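Local coordinates for coat protein (Sulfolobus turreted icosahedral virus, PDB 2BBD) that builds the icosahedral shell of the virus as its major capsid protein, with a double jelly-roll fold akin to that of bacterial and eukaryotic viral coat proteins, at residues Q10-W14 with I146-I152; L37-N43 with S107-N113; P55-N59 with N94-P100; L82-M86 with M115-D119. One frame throughout, in Å; residues are numbered along the deposited sequence.

Contact 1: Q10-W14 with I146-I152; sequences QTYAW and INASFYI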
loop_
_atom_site.group_PDB
_atom_site.type_symbol
_atom_site.label_atom_id
_atom_site.label_comp_id
_atom_site.label_asym_id
_atom_site.label_seq_id
_atom_site.Cartn_x
_atom_site.Cartn_y
_atom_site.Cartn_z
ATOM N N GLN A 10 19.951 -13.870 2.039
ATOM C CA GLN A 10 20.539 -12.577 1.717
ATOM C C GLN A 10 19.732 -11.404 2.291
ATOM O O GLN A 10 18.512 -11.326 2.112
ATOM C CB GLN A 10 20.653 -12.439 0.199
ATOM C CG GLN A 10 21.236 -11.116 -0.273
ATOM C CD GLN A 10 21.592 -11.120 -1.755
ATOM O OE1 GLN A 10 22.059 -10.113 -2.291
ATOM N NE2 GLN A 10 21.374 -12.254 -2.422
ATOM N N THR A 11 20.423 -10.500 2.982
ATOM C CA THR A 11 19.778 -9.333 3.565
ATOM C C THR A 11 20.334 -8.092 2.881
ATOM O O THR A 11 21.345 -8.163 2.191
ATOM C CB THR A 11 20.030 -9.239 5.081
ATOM O OG1 THR A 11 21.429 -9.056 5.321
ATOM C CG2 THR A 11 19.553 -10.503 5.776
ATOM N N TYR A 12 19.672 -6.957 3.072
ATOM C CA TYR A 12 20.093 -5.715 2.436
ATOM C C TYR A 12 20.221 -4.601 3.457
ATOM O O TYR A 12 19.265 -4.268 4.167
ATOM C CB TYR A 12 19.086 -5.350 1.344
ATOM C CG TYR A 12 18.864 -6.504 0.387
ATOM C CD1 TYR A 12 19.678 -6.671 -0.742
ATOM C CD2 TYR A 12 17.907 -7.485 0.663
ATOM C CE1 TYR A 12 19.544 -7.799 -1.573
ATOM C CE2 TYR A 12 17.769 -8.615 -0.153
ATOM C CZ TYR A 12 18.592 -8.760 -1.268
ATOM O OH TYR A 12 18.461 -9.861 -2.067
ATOM N N ALA A 13 21.417 -4.031 3.539
ATOM C CA ALA A 13 21.675 -2.968 4.487
ATOM C C ALA A 13 20.901 -1.709 4.151
ATOM O O ALA A 13 20.667 -1.382 2.985
ATOM C CB ALA A 13 23.183 -2.652 4.542
ATOM N N TRP A 14 20.501 -1.003 5.195
ATOM C CA TRP A 14 19.791 0.237 5.021
ATOM C C TRP A 14 20.834 1.349 4.935
ATOM O O TRP A 14 21.673 1.475 5.829
ATOM C CB TRP A 14 18.869 0.507 6.226
ATOM C CG TRP A 14 17.949 1.682 6.019
ATOM C CD1 TRP A 14 16.651 1.639 5.598
ATOM C CD2 TRP A 14 18.284 3.076 6.139
ATOM N NE1 TRP A 14 16.156 2.914 5.444
ATOM C CE2 TRP A 14 17.136 3.816 5.769
ATOM C CE3 TRP A 14 19.442 3.770 6.522
ATOM C CZ2 TRP A 14 17.113 5.212 5.768
ATOM C CZ3 TRP A 14 19.419 5.162 6.522
ATOM C CH2 TRP A 14 18.258 5.868 6.145
ATOM N N ILE A 146 21.000 5.407 11.349
ATOM C CA ILE A 146 20.254 4.149 11.250
ATOM C C ILE A 146 21.228 2.992 11.044
ATOM O O ILE A 146 22.065 3.029 10.147
ATOM C CB ILE A 146 19.268 4.171 10.047
ATOM C CG1 ILE A 146 18.229 5.282 10.232
ATOM C CG2 ILE A 146 18.581 2.825 9.896
ATOM C CD1 ILE A 146 17.380 5.116 11.438
ATOM N N ASN A 147 21.115 1.966 11.879
ATOM C CA ASN A 147 21.978 0.796 11.777
ATOM C C ASN A 147 21.043 -0.418 11.652
ATOM O O ASN A 147 20.671 -1.032 12.646
ATOM C CB ASN A 147 22.855 0.692 13.032
ATOM C CG ASN A 147 23.271 2.067 13.576
ATOM O OD1 ASN A 147 22.919 2.439 14.708
ATOM N ND2 ASN A 147 24.004 2.831 12.769
ATOM N N ALA A 148 20.668 -0.754 10.419
ATOM C CA ALA A 148 19.745 -1.859 10.183
ATOM C C ALA A 148 19.842 -2.476 8.782
ATOM O O ALA A 148 20.567 -1.987 7.908
ATOM C CB ALA A 148 18.306 -1.366 10.438
ATOM N N SER A 149 19.076 -3.545 8.583
ATOM C CA SER A 149 19.022 -4.268 7.314
ATOM C C SER A 149 17.595 -4.744 7.031
ATOM O O SER A 149 16.780 -4.905 7.950
ATOM C CB SER A 149 19.937 -5.503 7.353
ATOM O OG SER A 149 21.304 -5.161 7.496
ATOM N N PHE A 150 17.311 -4.976 5.752
ATOM C CA PHE A 150 16.018 -5.472 5.327
ATOM C C PHE A 150 16.074 -6.978 5.216
ATOM O O PHE A 150 16.988 -7.522 4.580
ATOM C CB PHE A 150 15.632 -4.932 3.956
ATOM C CG PHE A 150 15.315 -3.470 3.939
ATOM C CD1 PHE A 150 16.269 -2.543 3.535
ATOM C CD2 PHE A 150 14.042 -3.019 4.290
ATOM C CE1 PHE A 150 15.955 -1.180 3.472
ATOM C CE2 PHE A 150 13.722 -1.665 4.231
ATOM C CZ PHE A 150 14.681 -0.744 3.818
ATOM N N TYR A 151 15.092 -7.635 5.833
ATOM C CA TYR A 151 14.948 -9.081 5.797
ATOM C C TYR A 151 13.729 -9.387 4.934
ATOM O O TYR A 151 12.653 -8.812 5.129
ATOM C CB TYR A 151 14.750 -9.639 7.206
ATOM C CG TYR A 151 15.946 -9.418 8.089
ATOM C CD1 TYR A 151 16.253 -8.146 8.561
ATOM C CD2 TYR A 151 16.805 -10.474 8.414
ATOM C CE1 TYR A 151 17.384 -7.919 9.335
ATOM C CE2 TYR A 151 17.947 -10.262 9.188
ATOM C CZ TYR A 151 18.228 -8.980 9.643
ATOM O OH TYR A 151 19.354 -8.747 10.394
ATOM N N ILE A 152 13.907 -10.289 3.975
ATOM C CA ILE A 152 12.846 -10.657 3.055
ATOM C C ILE A 152 12.289 -12.044 3.353
ATOM O O ILE A 152 13.041 -13.012 3.464
ATOM C CB ILE A 152 13.361 -10.645 1.612
ATOM C CG1 ILE A 152 14.037 -9.307 1.310
ATOM C CG2 ILE A 152 12.219 -10.950 0.650
ATOM C CD1 ILE A 152 13.138 -8.067 1.492
HETATM O O HOH W 1 22.907 -6.706 5.726
HETATM O O HOH W 2 22.050 0.722 8.411
HETATM O O HOH W 3 22.997 3.885 7.404
#
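Y12 and F150 face each other as an antiparallel hydrogen-bonded pair, which ties the end of strand 2-13, outermost in its jelly-roll sheet within the chain, to strand 145-158. Y12 N donates to F150 O at 3.1 Å, and the return bond from F150 N to Y12 O is short, 2.6 Å. Beyond the non-hydrogen-bonded pair A13 and S149, W14 N donates to A148 O (2.9 Å).

Aromatic packing fills the face that carries Y12 and F150. A first torsion of -172° swings the indole of W14 away from its own backbone N and lays it across the neighbouring strand. I146 covers one indole face, its CG2 3.5 Å above the plane and offset toward the rim. At the indole edge CD1 of W14 meets CZ of F150 at 3.6 Å, the two rings inclined at 36°. CE2 of Y12 touches CG1 of I152, which lies near the plane of the tyrosine ring. On the other face CG2 of T11 makes an off-centre CH-pi contact with the ring of Y151.

Two waters bridge the segments at separate places. One links the side-chain hydroxyls T11 OG1 and S149 OG, 2.8 Å from each. The other is held by backbone atoms: it accepts from A148 N and lies between the carbonyls of W14 and I146.

The chemistry is thus divided. Y12 and F150 reach I20 of the facing sheet and the indole N-H is spent on L60 O, whereas past W14 water takes over from direct strand-to-strand bonds.

Contact 2: L37-N43 with S107-N113; sequences LIGSISN and SGSVNLN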
loop_
_atom_site.group_PDB
_atom_site.type_symbol
_atom_site.label_atom_id
_atom_site.label_comp_id
_atom_site.label_asym_id
_atom_site.label_seq_id
_atom_site.Cartn_x
_atom_site.Cartn_y
_atom_site.Cartn_z
ATOM N N LEU A 37 12.418 -4.216 8.295
ATOM C CA LEU A 37 13.580 -3.355 8.451
ATOM C C LEU A 37 13.875 -3.489 9.937
ATOM O O LEU A 37 13.118 -3.009 10.777
ATOM C CB LEU A 37 13.236 -1.906 8.083
ATOM C CG LEU A 37 14.346 -0.872 8.313
ATOM C CD1 LEU A 37 15.558 -1.237 7.473
ATOM C CD2 LEU A 37 13.847 0.542 7.951
ATOM N N ILE A 38 14.976 -4.160 10.255
ATOM C CA ILE A 38 15.332 -4.433 11.642
ATOM C C ILE A 38 16.760 -4.010 11.984
ATOM O O ILE A 38 17.702 -4.299 11.240
ATOM C CB ILE A 38 15.185 -5.948 11.920
ATOM C CG1 ILE A 38 13.774 -6.404 11.527
ATOM C CG2 ILE A 38 15.501 -6.252 13.382
ATOM C CD1 ILE A 38 13.570 -7.904 11.551
ATOM N N GLY A 39 16.904 -3.344 13.127
ATOM C CA GLY A 39 18.209 -2.888 13.570
ATOM C C GLY A 39 18.070 -1.896 14.708
ATOM O O GLY A 39 17.340 -2.141 15.667
ATOM N N SER A 40 18.760 -0.767 14.601
ATOM C CA SER A 40 18.692 0.244 15.640
ATOM C C SER A 40 18.869 1.637 15.081
ATOM O O SER A 40 19.274 1.816 13.931
ATOM C CB SER A 40 19.774 0.005 16.693
ATOM O OG SER A 40 21.049 0.326 16.166
ATOM N N ILE A 41 18.539 2.616 15.916
ATOM C CA ILE A 41 18.684 4.026 15.588
ATOM C C ILE A 41 19.563 4.572 16.707
ATOM O O ILE A 41 19.258 4.390 17.883
ATOM C CB ILE A 41 17.315 4.755 15.562
ATOM C CG1 ILE A 41 16.468 4.204 14.402
ATOM C CG2 ILE A 41 17.528 6.272 15.398
ATOM C CD1 ILE A 41 15.058 4.769 14.318
ATOM N N SER A 42 20.658 5.224 16.337
ATOM C CA SER A 42 21.595 5.753 17.321
ATOM C C SER A 42 21.743 7.257 17.336
ATOM O O SER A 42 21.571 7.922 16.317
ATOM C CB SER A 42 22.980 5.130 17.114
ATOM O OG SER A 42 22.998 3.786 17.541
ATOM N N ASN A 43 22.076 7.777 18.515
ATOM C CA ASN A 43 22.281 9.202 18.720
ATOM C C ASN A 43 23.664 9.394 19.340
ATOM O O ASN A 43 23.906 8.978 20.474
ATOM C CB ASN A 43 21.211 9.762 19.660
ATOM C CG ASN A 43 21.412 11.245 19.978
ATOM O OD1 ASN A 43 22.286 11.906 19.415
ATOM N ND2 ASN A 43 20.588 11.769 20.880
ATOM N N SER A 107 24.259 9.507 23.150
ATOM C CA SER A 107 25.167 8.371 23.256
ATOM C C SER A 107 24.408 7.060 23.465
ATOM O O SER A 107 24.953 6.084 23.981
ATOM C CB SER A 107 26.152 8.586 24.406
ATOM O OG SER A 107 26.951 9.729 24.168
ATOM N N GLY A 108 23.147 7.039 23.050
ATOM C CA GLY A 108 22.351 5.840 23.201
ATOM C C GLY A 108 21.686 5.448 21.899
ATOM O O GLY A 108 22.003 5.982 20.838
ATOM N N SER A 109 20.757 4.509 21.973
ATOM C CA SER A 109 20.054 4.082 20.779
ATOM C C SER A 109 18.766 3.369 21.149
ATOM O O SER A 109 18.545 3.031 22.320
ATOM C CB SER A 109 20.945 3.148 19.955
ATOM O OG SER A 109 21.246 1.981 20.691
ATOM N N VAL A 110 17.908 3.172 20.150
ATOM C CA VAL A 110 16.643 2.479 20.354
ATOM C C VAL A 110 16.485 1.390 19.291
ATOM O O VAL A 110 17.127 1.436 18.228
ATOM C CB VAL A 110 15.415 3.461 20.316
ATOM C CG1 VAL A 110 15.469 4.410 21.521
ATOM C CG2 VAL A 110 15.388 4.249 19.020
ATOM N N ASN A 111 15.644 0.401 19.585
ATOM C CA ASN A 111 15.430 -0.707 18.658
ATOM C C ASN A 111 14.548 -0.302 17.482
ATOM O O ASN A 111 13.574 0.425 17.645
ATOM C CB ASN A 111 14.784 -1.898 19.378
ATOM C CG ASN A 111 15.542 -2.308 20.622
ATOM O OD1 ASN A 111 16.765 -2.446 20.595
ATOM N ND2 ASN A 111 14.816 -2.520 21.724
ATOM N N LEU A 112 14.900 -0.789 16.298
ATOM C CA LEU A 112 14.142 -0.510 15.088
ATOM C C LEU A 112 13.573 -1.822 14.531
ATOM O O LEU A 112 14.308 -2.805 14.358
ATOM C CB LEU A 112 15.050 0.153 14.048
ATOM C CG LEU A 112 14.538 0.362 12.619
ATOM C CD1 LEU A 112 13.399 1.397 12.575
ATOM C CD2 LEU A 112 15.704 0.826 11.777
ATOM N N ASN A 113 12.267 -1.832 14.267
ATOM C CA ASN A 113 11.588 -3.007 13.719
ATOM C C ASN A 113 10.294 -2.568 13.043
ATOM O O ASN A 113 9.273 -2.337 13.698
ATOM C CB ASN A 113 11.295 -4.033 14.823
ATOM C CG ASN A 113 10.514 -5.248 14.311
ATOM O OD1 ASN A 113 10.407 -5.470 13.108
ATOM N ND2 ASN A 113 9.976 -6.037 15.230
#
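I41 and V110 form an antiparallel hydrogen-bonded pair within a beta ladder of the jelly-roll sheet, joining the end of strand 29-43 to the start of strand 108-123; segments 40-43 and 108-113 run at 159° to each other, close to antiparallel.

Backbone bonds come in couples. I41 N donates to V110 O at 3.0 Å, and V110 N donates to I41 O in return. G39 and L112 exchange a second couple, but here the chain turns a corner, and L112 N stands above the carbonyl plane of G39 (2.9 Å from its O) instead of on a lone pair. At the far end N43 N bonds to G108 O, while the bond from S107 N to N43 O is weak.

Apolar contacts gather on the face of I41, V110 and L112. The L112 side chain extends with CG anti to the backbone N (chi1 171°), and from there its methyls part: CD1 meets I41 CD1 at 4.1 Å and CD2 meets CG of L37. CG2 of V110 packs on I41 CB at 4.0 Å.

S40, S42 and N43 find side-chain partners outside the two segments. The amide of N43 is gripped by G45 N, A47 O and V104 O, which fixes its rotation. S40 OG bonds weakly to N147 OD1 of the next strand. On the face opposite I41, S42 OG, also bonded to N147 OD1, lies 3.2 Å from CB of S109.

Contact 3: P55-N59 with N94-P100; sequences PFPYN and NPAYPAP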
loop_
_atom_site.group_PDB
_atom_site.type_symbol
_atom_site.label_atom_id
_atom_site.label_comp_id
_atom_site.label_asym_id
_atom_site.label_seq_id
_atom_site.Cartn_x
_atom_site.Cartn_y
_atom_site.Cartn_z
ATOM N N PRO A 55 4.514 10.198 9.550
ATOM C CA PRO A 55 4.581 8.769 9.245
ATOM C C PRO A 55 5.854 7.999 9.628
ATOM O O PRO A 55 6.063 6.884 9.147
ATOM C CB PRO A 55 4.302 8.739 7.742
ATOM C CG PRO A 55 5.027 9.943 7.275
ATOM C CD PRO A 55 4.668 10.996 8.320
ATOM N N PHE A 56 6.711 8.577 10.465
ATOM C CA PHE A 56 7.884 7.831 10.909
ATOM C C PHE A 56 7.294 6.725 11.786
ATOM O O PHE A 56 6.296 6.941 12.478
ATOM C CB PHE A 56 8.824 8.724 11.735
ATOM C CG PHE A 56 9.857 7.955 12.531
ATOM C CD1 PHE A 56 9.538 7.420 13.779
ATOM C CD2 PHE A 56 11.132 7.727 12.018
ATOM C CE1 PHE A 56 10.471 6.667 14.504
ATOM C CE2 PHE A 56 12.069 6.974 12.735
ATOM C CZ PHE A 56 11.737 6.441 13.980
ATOM N N PRO A 57 7.901 5.529 11.792
ATOM C CA PRO A 57 9.094 5.070 11.074
ATOM C C PRO A 57 8.874 4.520 9.651
ATOM O O PRO A 57 9.839 4.155 8.969
ATOM C CB PRO A 57 9.659 4.017 12.023
ATOM C CG PRO A 57 8.411 3.349 12.523
ATOM C CD PRO A 57 7.445 4.512 12.760
ATOM N N TYR A 58 7.624 4.469 9.193
ATOM C CA TYR A 58 7.342 3.946 7.858
ATOM C C TYR A 58 8.030 4.713 6.741
ATOM O O TYR A 58 8.359 4.119 5.709
ATOM C CB TYR A 58 5.837 3.915 7.579
ATOM C CG TYR A 58 5.088 2.923 8.432
ATOM C CD1 TYR A 58 5.434 1.571 8.431
ATOM C CD2 TYR A 58 4.022 3.331 9.231
ATOM C CE1 TYR A 58 4.734 0.654 9.203
ATOM C CE2 TYR A 58 3.316 2.420 10.006
ATOM C CZ TYR A 58 3.675 1.088 9.988
ATOM O OH TYR A 58 2.971 0.189 10.742
ATOM N N ASN A 59 8.239 6.020 6.927
ATOM C CA ASN A 59 8.892 6.800 5.885
ATOM C C ASN A 59 10.415 6.604 5.825
ATOM O O ASN A 59 11.126 7.369 5.164
ATOM C CB ASN A 59 8.543 8.290 6.002
ATOM C CG ASN A 59 9.046 8.925 7.280
ATOM O OD1 ASN A 59 9.658 8.275 8.126
ATOM N ND2 ASN A 59 8.785 10.213 7.424
ATOM N N ASN A 94 0.679 -3.967 13.632
ATOM C CA ASN A 94 1.874 -4.105 12.805
ATOM C C ASN A 94 3.148 -3.600 13.476
ATOM O O ASN A 94 3.185 -2.488 14.010
ATOM C CB ASN A 94 1.695 -3.377 11.478
ATOM C CG ASN A 94 2.849 -3.624 10.531
ATOM O OD1 ASN A 94 3.553 -2.691 10.133
ATOM N ND2 ASN A 94 3.058 -4.884 10.171
ATOM N N PRO A 95 4.221 -4.415 13.451
ATOM C CA PRO A 95 5.476 -3.978 14.079
ATOM C C PRO A 95 5.976 -2.669 13.479
ATOM O O PRO A 95 6.241 -2.581 12.285
ATOM C CB PRO A 95 6.428 -5.144 13.812
ATOM C CG PRO A 95 5.481 -6.349 13.809
ATOM C CD PRO A 95 4.308 -5.817 13.000
ATOM N N ALA A 96 6.083 -1.648 14.318
ATOM C CA ALA A 96 6.552 -0.341 13.872
ATOM C C ALA A 96 7.376 0.326 14.967
ATOM O O ALA A 96 7.014 1.372 15.472
ATOM C CB ALA A 96 5.356 0.555 13.492
ATOM N N TYR A 97 8.489 -0.292 15.332
ATOM C CA TYR A 97 9.351 0.258 16.364
ATOM C C TYR A 97 10.505 1.016 15.710
ATOM O O TYR A 97 11.045 0.581 14.683
ATOM C CB TYR A 97 9.901 -0.863 17.244
ATOM C CG TYR A 97 8.839 -1.715 17.906
ATOM C CD1 TYR A 97 8.255 -2.795 17.233
ATOM C CD2 TYR A 97 8.421 -1.450 19.211
ATOM C CE1 TYR A 97 7.281 -3.590 17.853
ATOM C CE2 TYR A 97 7.450 -2.238 19.836
ATOM C CZ TYR A 97 6.886 -3.304 19.150
ATOM O OH TYR A 97 5.929 -4.071 19.767
ATOM N N PRO A 98 10.871 2.180 16.273
ATOM C CA PRO A 98 10.252 2.784 17.460
ATOM C C PRO A 98 9.043 3.652 17.091
ATOM O O PRO A 98 8.944 4.148 15.968
ATOM C CB PRO A 98 11.389 3.617 18.044
ATOM C CG PRO A 98 12.042 4.145 16.813
ATOM C CD PRO A 98 12.101 2.909 15.910
ATOM N N ALA A 99 8.127 3.830 18.040
ATOM C CA ALA A 99 6.945 4.649 17.812
ATOM C C ALA A 99 7.373 6.093 17.595
ATOM O O ALA A 99 8.393 6.539 18.120
ATOM C CB ALA A 99 5.989 4.571 19.018
ATOM N N PRO A 100 6.588 6.846 16.814
ATOM C CA PRO A 100 6.882 8.251 16.531
ATOM C C PRO A 100 7.030 8.999 17.859
ATOM O O PRO A 100 6.368 8.664 18.831
ATOM C CB PRO A 100 5.640 8.715 15.773
ATOM C CG PRO A 100 5.071 7.463 15.201
ATOM C CD PRO A 100 5.274 6.460 16.273
#
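P57 and P98, each preceded by a cis peptide bond, meet across two largely irregular segments, and P55 adds a third cis peptide. CD of P57 rests 3.6 Å from O of P98, and its CG also approaches A96 at the carbonyl O and CB. Much of the contact is apolar packing.

F56 is the centre of it. The ring folds over the proline that follows, with CB of P57 3.6 Å above the ring centre. P98 comes at the ring edge, in plane, its CG 3.7 Å from CZ of F56, and the two side chains cross at about a right angle. CG of P100 packs tightly, 3.0 Å from the carbonyl O of F56. The side chain of P100 also lies about 4 Å from a bound 2-methyl-2,4-pentanediol, probably a crystallisation additive.

Y58, in a turn closed by N59 N bonding back to P55 O, sends its ring to the other end of the contact. CB of A96 sits 3.9 Å from CZ of Y58. The amide of N94 comes to the edge of the tyrosine ring, the two planes only 16° apart.

A96 and Y97 form a classic beta bulge opposite N113 of strand 108-123, whose V114 packs against P57 and Y58. I41 of strand 29-43 touches F56 and P98, while helix 79-89 meets P55 through T80 and N94 through M86.

Contact 4: L82-M86 with M115-D119; sequences LGILM and MWEFD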
loop_
_atom_site.group_PDB
_atom_site.type_symbol
_atom_site.label_atom_id
_atom_site.label_comp_id
_atom_site.label_asym_id
_atom_site.label_seq_id
_atom_site.Cartn_x
_atom_site.Cartn_y
_atom_site.Cartn_z
ATOM N N LEU A 82 1.980 2.251 2.313
ATOM C CA LEU A 82 1.859 0.821 2.563
ATOM C C LEU A 82 1.873 0.561 4.069
ATOM O O LEU A 82 1.201 -0.363 4.553
ATOM C CB LEU A 82 3.002 0.056 1.882
ATOM C CG LEU A 82 2.937 -1.478 1.941
ATOM C CD1 LEU A 82 1.611 -1.966 1.340
ATOM C CD2 LEU A 82 4.128 -2.077 1.174
ATOM N N GLY A 83 2.643 1.381 4.792
ATOM C CA GLY A 83 2.750 1.258 6.240
ATOM C C GLY A 83 1.426 1.588 6.916
ATOM O O GLY A 83 0.999 0.913 7.853
ATOM N N ILE A 84 0.767 2.635 6.440
ATOM C CA ILE A 84 -0.519 3.004 7.008
ATOM C C ILE A 84 -1.525 1.893 6.673
ATOM O O ILE A 84 -2.381 1.555 7.492
ATOM C CB ILE A 84 -0.979 4.388 6.473
ATOM C CG1 ILE A 84 -0.052 5.473 7.030
ATOM C CG2 ILE A 84 -2.422 4.679 6.894
ATOM C CD1 ILE A 84 -0.185 6.824 6.355
ATOM N N LEU A 85 -1.403 1.300 5.488
ATOM C CA LEU A 85 -2.302 0.214 5.118
ATOM C C LEU A 85 -2.063 -0.956 6.078
ATOM O O LEU A 85 -3.004 -1.629 6.499
ATOM C CB LEU A 85 -2.056 -0.238 3.670
ATOM C CG LEU A 85 -3.015 -1.319 3.145
ATOM C CD1 LEU A 85 -4.436 -0.765 3.104
ATOM C CD2 LEU A 85 -2.590 -1.776 1.751
HETATM N N MSE A 86 -0.803 -1.194 6.438
HETATM C CA MSE A 86 -0.487 -2.279 7.363
HETATM C C MSE A 86 -1.126 -2.009 8.730
HETATM O O MSE A 86 -1.671 -2.903 9.371
HETATM C CB MSE A 86 1.031 -2.419 7.533
HETATM C CG MSE A 86 1.772 -2.839 6.279
HETATM SE SE MSE A 86 1.099 -4.520 5.569
HETATM C CE MSE A 86 0.236 -3.824 3.978
HETATM N N MSE A 115 7.632 -3.380 9.707
HETATM C CA MSE A 115 7.200 -4.416 8.784
HETATM C C MSE A 115 6.208 -3.944 7.725
HETATM O O MSE A 115 5.383 -3.052 7.972
HETATM C CB MSE A 115 6.577 -5.574 9.562
HETATM C CG MSE A 115 6.285 -6.789 8.698
HETATM SE SE MSE A 115 5.364 -8.183 9.660
HETATM C CE MSE A 115 6.875 -9.033 10.517
ATOM N N TRP A 116 6.315 -4.550 6.542
ATOM C CA TRP A 116 5.429 -4.281 5.411
ATOM C C TRP A 116 5.204 -5.617 4.724
ATOM O O TRP A 116 6.108 -6.453 4.679
ATOM C CB TRP A 116 6.071 -3.368 4.379
ATOM C CG TRP A 116 6.384 -1.987 4.812
ATOM C CD1 TRP A 116 5.604 -0.878 4.645
ATOM C CD2 TRP A 116 7.629 -1.528 5.343
ATOM N NE1 TRP A 116 6.295 0.245 5.024
ATOM C CE2 TRP A 116 7.543 -0.123 5.455
ATOM C CE3 TRP A 116 8.815 -2.168 5.731
ATOM C CZ2 TRP A 116 8.601 0.658 5.930
ATOM C CZ3 TRP A 116 9.870 -1.384 6.212
ATOM C CH2 TRP A 116 9.752 0.014 6.301
ATOM N N GLU A 117 4.006 -5.819 4.190
ATOM C CA GLU A 117 3.703 -7.051 3.477
ATOM C C GLU A 117 3.062 -6.733 2.145
ATOM O O GLU A 117 2.353 -5.732 2.005
ATOM C CB GLU A 117 2.762 -7.951 4.277
ATOM C CG GLU A 117 3.352 -8.475 5.560
ATOM C CD GLU A 117 2.575 -9.648 6.132
ATOM O OE1 GLU A 117 1.321 -9.599 6.135
ATOM O OE2 GLU A 117 3.224 -10.614 6.589
ATOM N N PHE A 118 3.335 -7.587 1.166
ATOM C CA PHE A 118 2.791 -7.443 -0.170
ATOM C C PHE A 118 1.944 -8.681 -0.440
ATOM O O PHE A 118 2.439 -9.813 -0.438
ATOM C CB PHE A 118 3.914 -7.346 -1.215
ATOM C CG PHE A 118 4.877 -6.216 -0.971
ATOM C CD1 PHE A 118 5.833 -6.300 0.037
ATOM C CD2 PHE A 118 4.793 -5.045 -1.718
ATOM C CE1 PHE A 118 6.692 -5.229 0.307
ATOM C CE2 PHE A 118 5.638 -3.971 -1.465
ATOM C CZ PHE A 118 6.591 -4.061 -0.447
ATOM N N ASP A 119 0.654 -8.465 -0.641
ATOM C CA ASP A 119 -0.247 -9.561 -0.926
ATOM C C ASP A 119 -0.232 -9.737 -2.442
ATOM O O ASP A 119 -0.601 -8.833 -3.179
ATOM C CB ASP A 119 -1.646 -9.216 -0.415
ATOM C CG ASP A 119 -2.645 -10.337 -0.628
ATOM O OD1 ASP A 119 -3.765 -10.214 -0.093
ATOM O OD2 ASP A 119 -2.327 -11.328 -1.326
#
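G83 and W116 mark the closest backbone approach, 6.2 Å between CA atoms, where helix 82-86 crosses strand 115-119 at 91° with the axes 8.1 Å apart. The helix therefore presents one turn, L82 to M86, to the strand.

L82 takes one side of that turn. Its CG lies 3.8 Å from CD1 of W116, and its methyl CD2 sits over the face of F118 in a CH-pi contact, 3.9 Å from the ring centroid. The indole of W116 turns its edge to the helix, CD1 being 3.7 Å from the backbone N of G83.

M86, present as selenomethionine, takes the other side with a chain bent at chi2 and chi3. The bend lays it along the strand backbone: SE is 3.5 Å from E117 N, and the terminal CE is as far from E117 O. CB of E117 closes on SE at 4.0 Å.

No hydrogen bond crosses this buried contact. W116 NE1 bonds G79 O, and E117 OE2 makes salt bridges to K32 and R34, all outside the two segments, which leaves dispersion and ring contacts to seat the helix on the sheet.

In the fold
Contacts 1 to 3 run across one sheet from edge to edge, in the strand order 2-13, 145-158, 29-43, 108-123, 96-97. Contacts 1 and 2, about 13 Å between centres, are joined by N147 O and S40 N at 2.7 Å, a probable hydrogen bond. A similar probable bond, N113 O to Y97 N, ties contact 2 to contact 3, whose centres lie about 12 Å apart. Contact 4 shares a strand with contact 2 but reaches it farther along, near the centre of the chain; the centres of contacts 2 and 4 are about 21 Å apart. It adjoins contact 3 where Y58 meets G83 and W116. A bound 2-methyl-2,4-pentanediol, probably from the crystallisation liquor, lies about 4 Å from the side chain of P100 in contact 3.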